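Local coordinates for CysQ, sulfite synthesis pathway protein (Bacteroides thetaiotaomicron VPI-5482, PDB 3B8B) that probably hydrolyses adenosine 3',5'-bisphosphate to AMP and phosphate in a magnesium-dependent reaction, as a member of the inositol monophosphatase superfamily, at residues Pro106-Lys111 with Glu119-Ile124. Sequence-based numbering, arbitrary orientation.
With SO4 (sulfate ion), chain F.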
loop_
_atom_site.group_PDB
_atom_site.type_symbol
_atom_site.label_atom_id
_atom_site.label_comp_id
_atom_site.label_asym_id
_atom_site.label_seq_id
_atom_site.Cartn_x
_atom_site.Cartn_y
_atom_site.Cartn_z
ATOM N N PRO A 106 -2.564 9.155 0.143
ATOM C CA PRO A 106 -1.284 9.854 -0.094
ATOM C C PRO A 106 -0.250 9.660 1.008
ATOM O O PRO A 106 0.951 9.760 0.749
ATOM C CB PRO A 106 -1.702 11.336 -0.189
ATOM C CG PRO A 106 -3.157 11.288 -0.540
ATOM C CD PRO A 106 -3.689 10.099 0.200
ATOM N N LEU A 107 -0.695 9.378 2.229
ATOM C CA LEU A 107 0.228 9.256 3.361
ATOM C C LEU A 107 -0.464 8.401 4.425
ATOM O O LEU A 107 -1.251 8.913 5.253
ATOM C CB LEU A 107 0.613 10.622 3.906
ATOM C CG LEU A 107 1.800 10.689 4.876
ATOM C CD1 LEU A 107 2.090 12.155 5.269
ATOM C CD2 LEU A 107 1.631 9.802 6.076
ATOM N N ASP A 108 -0.173 7.111 4.383
ATOM C CA ASP A 108 -0.657 6.171 5.406
ATOM C C ASP A 108 0.401 5.977 6.489
ATOM O O ASP A 108 1.590 5.829 6.199
ATOM C CB ASP A 108 -1.004 4.807 4.846
ATOM C CG ASP A 108 -1.638 3.897 5.906
ATOM O OD1 ASP A 108 -2.586 4.353 6.588
ATOM O OD2 ASP A 108 -1.103 2.800 6.107
ATOM N N GLY A 109 -0.048 5.910 7.737
ATOM C CA GLY A 109 0.864 5.699 8.865
ATOM C C GLY A 109 1.073 6.956 9.647
ATOM O O GLY A 109 2.177 7.512 9.749
ATOM N N THR A 110 -0.036 7.460 10.175
ATOM C CA THR A 110 -0.049 8.687 10.921
ATOM C C THR A 110 0.960 8.714 12.066
ATOM O O THR A 110 1.771 9.647 12.165
ATOM C CB THR A 110 -1.513 8.931 11.458
ATOM O OG1 THR A 110 -2.335 9.200 10.322
ATOM C CG2 THR A 110 -1.551 10.058 12.425
ATOM N N LYS A 111 0.920 7.689 12.902
ATOM C CA LYS A 111 1.813 7.566 14.023
ATOM C C LYS A 111 3.271 7.426 13.541
ATOM O O LYS A 111 4.181 8.053 14.079
ATOM C CB LYS A 111 1.375 6.395 14.900
ATOM C CG LYS A 111 0.000 6.658 15.592
ATOM C CD LYS A 111 -0.529 5.413 16.322
ATOM C CE LYS A 111 -1.866 5.671 17.047
ATOM N NZ LYS A 111 -2.408 4.364 17.562
ATOM N N GLU A 119 8.122 4.551 8.981
ATOM C CA GLU A 119 7.558 3.510 8.087
ATOM C C GLU A 119 6.133 3.836 7.625
ATOM O O GLU A 119 5.213 3.025 7.696
ATOM C CB GLU A 119 7.694 2.125 8.712
ATOM C CG GLU A 119 9.181 1.753 8.883
ATOM C CD GLU A 119 9.428 0.389 9.520
ATOM O OE1 GLU A 119 8.452 -0.351 9.768
ATOM O OE2 GLU A 119 10.636 0.037 9.762
ATOM N N PHE A 120 5.986 5.080 7.195
ATOM C CA PHE A 120 4.763 5.548 6.517
ATOM C C PHE A 120 4.937 5.352 5.002
ATOM O O PHE A 120 6.054 5.176 4.504
ATOM C CB PHE A 120 4.466 6.998 6.873
ATOM C CG PHE A 120 5.645 7.933 6.671
ATOM C CD1 PHE A 120 5.917 8.507 5.432
ATOM C CD2 PHE A 120 6.502 8.206 7.738
ATOM C CE1 PHE A 120 7.003 9.349 5.263
ATOM C CE2 PHE A 120 7.574 9.052 7.567
ATOM C CZ PHE A 120 7.852 9.590 6.343
ATOM N N THR A 121 3.812 5.380 4.277
ATOM C CA THR A 121 3.805 5.007 2.872
ATOM C C THR A 121 2.842 5.881 2.060
ATOM O O THR A 121 1.886 6.466 2.589
ATOM C CB THR A 121 3.313 3.551 2.687
ATOM O OG1 THR A 121 1.987 3.436 3.235
ATOM C CG2 THR A 121 4.249 2.526 3.371
ATOM N N VAL A 122 3.113 5.931 0.765
ATOM C CA VAL A 122 2.181 6.433 -0.243
ATOM C C VAL A 122 1.558 5.206 -0.913
ATOM O O VAL A 122 2.287 4.251 -1.245
ATOM C CB VAL A 122 2.917 7.277 -1.302
ATOM C CG1 VAL A 122 1.917 7.885 -2.299
ATOM C CG2 VAL A 122 3.773 8.397 -0.651
ATOM N N ASN A 123 0.232 5.224 -1.109
ATOM C CA ASN A 123 -0.517 4.065 -1.615
ATOM C C ASN A 123 -1.416 4.474 -2.786
ATOM O O ASN A 123 -2.286 5.338 -2.619
ATOM C CB ASN A 123 -1.386 3.411 -0.531
ATOM C CG ASN A 123 -0.562 2.930 0.636
ATOM O OD1 ASN A 123 -0.219 1.765 0.700
ATOM N ND2 ASN A 123 -0.192 3.866 1.532
ATOM N N ILE A 124 -1.168 3.888 -3.957
ATOM C CA ILE A 124 -1.975 4.146 -5.181
ATOM C C ILE A 124 -2.369 2.815 -5.833
ATOM O O ILE A 124 -1.503 2.007 -6.154
ATOM C CB ILE A 124 -1.225 5.024 -6.181
ATOM C CG1 ILE A 124 -0.909 6.399 -5.566
ATOM C CG2 ILE A 124 -2.083 5.211 -7.466
ATOM C CD1 ILE A 124 -0.005 7.249 -6.487
HETATM S S SO4 F . -0.153 3.294 20.001
HETATM O O1 SO4 F . 0.128 4.706 19.737
HETATM O O2 SO4 F . -0.714 3.134 21.342
HETATM O O3 SO4 F . -1.122 2.805 19.027
HETATM O O4 SO4 F . 1.092 2.527 19.919
#
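D108 and T121 form an antiparallel hydrogen-bonded pair: D108 N donates to T121 O at 2.8 Å, and T121 N returns a bond to D108 O at 3.0 Å. Both side chains leave the same face of the sheet. Followed outward, D108 CB lies 3.5 Å from N123 ND2 and 3.7 Å from T121 OG1. CG stands anti to the backbone N (chi1 -174°) and swings the carboxylate away from both, where OD2 bonds S223 OG and OD1 approaches the carboxylate of D248. This is the Asp-Pro-Leu-Asp-Gly-Thr motif of the inositol monophosphatase family; D108, D248 and L107, the last probably through its backbone carbonyl, are predicted to bind magnesium. Within strand 121-128, N123 ND2 donates to T121 OG1 at 2.8 Å, 17° out of its amide plane, and S223 and S224 also bond that hydroxyl. A valine in place of T121 would probably leave the N123 amide N-H and the S223 and S224 hydroxyls without this shared partner. On the other side of the pair, L107 CD2 meets F120 CB at 4.1 Å, obliquely to the ring. G109, at the N-cap position of helix 110-114, has a positive phi (105°), and a CB there would crowd F120 CA.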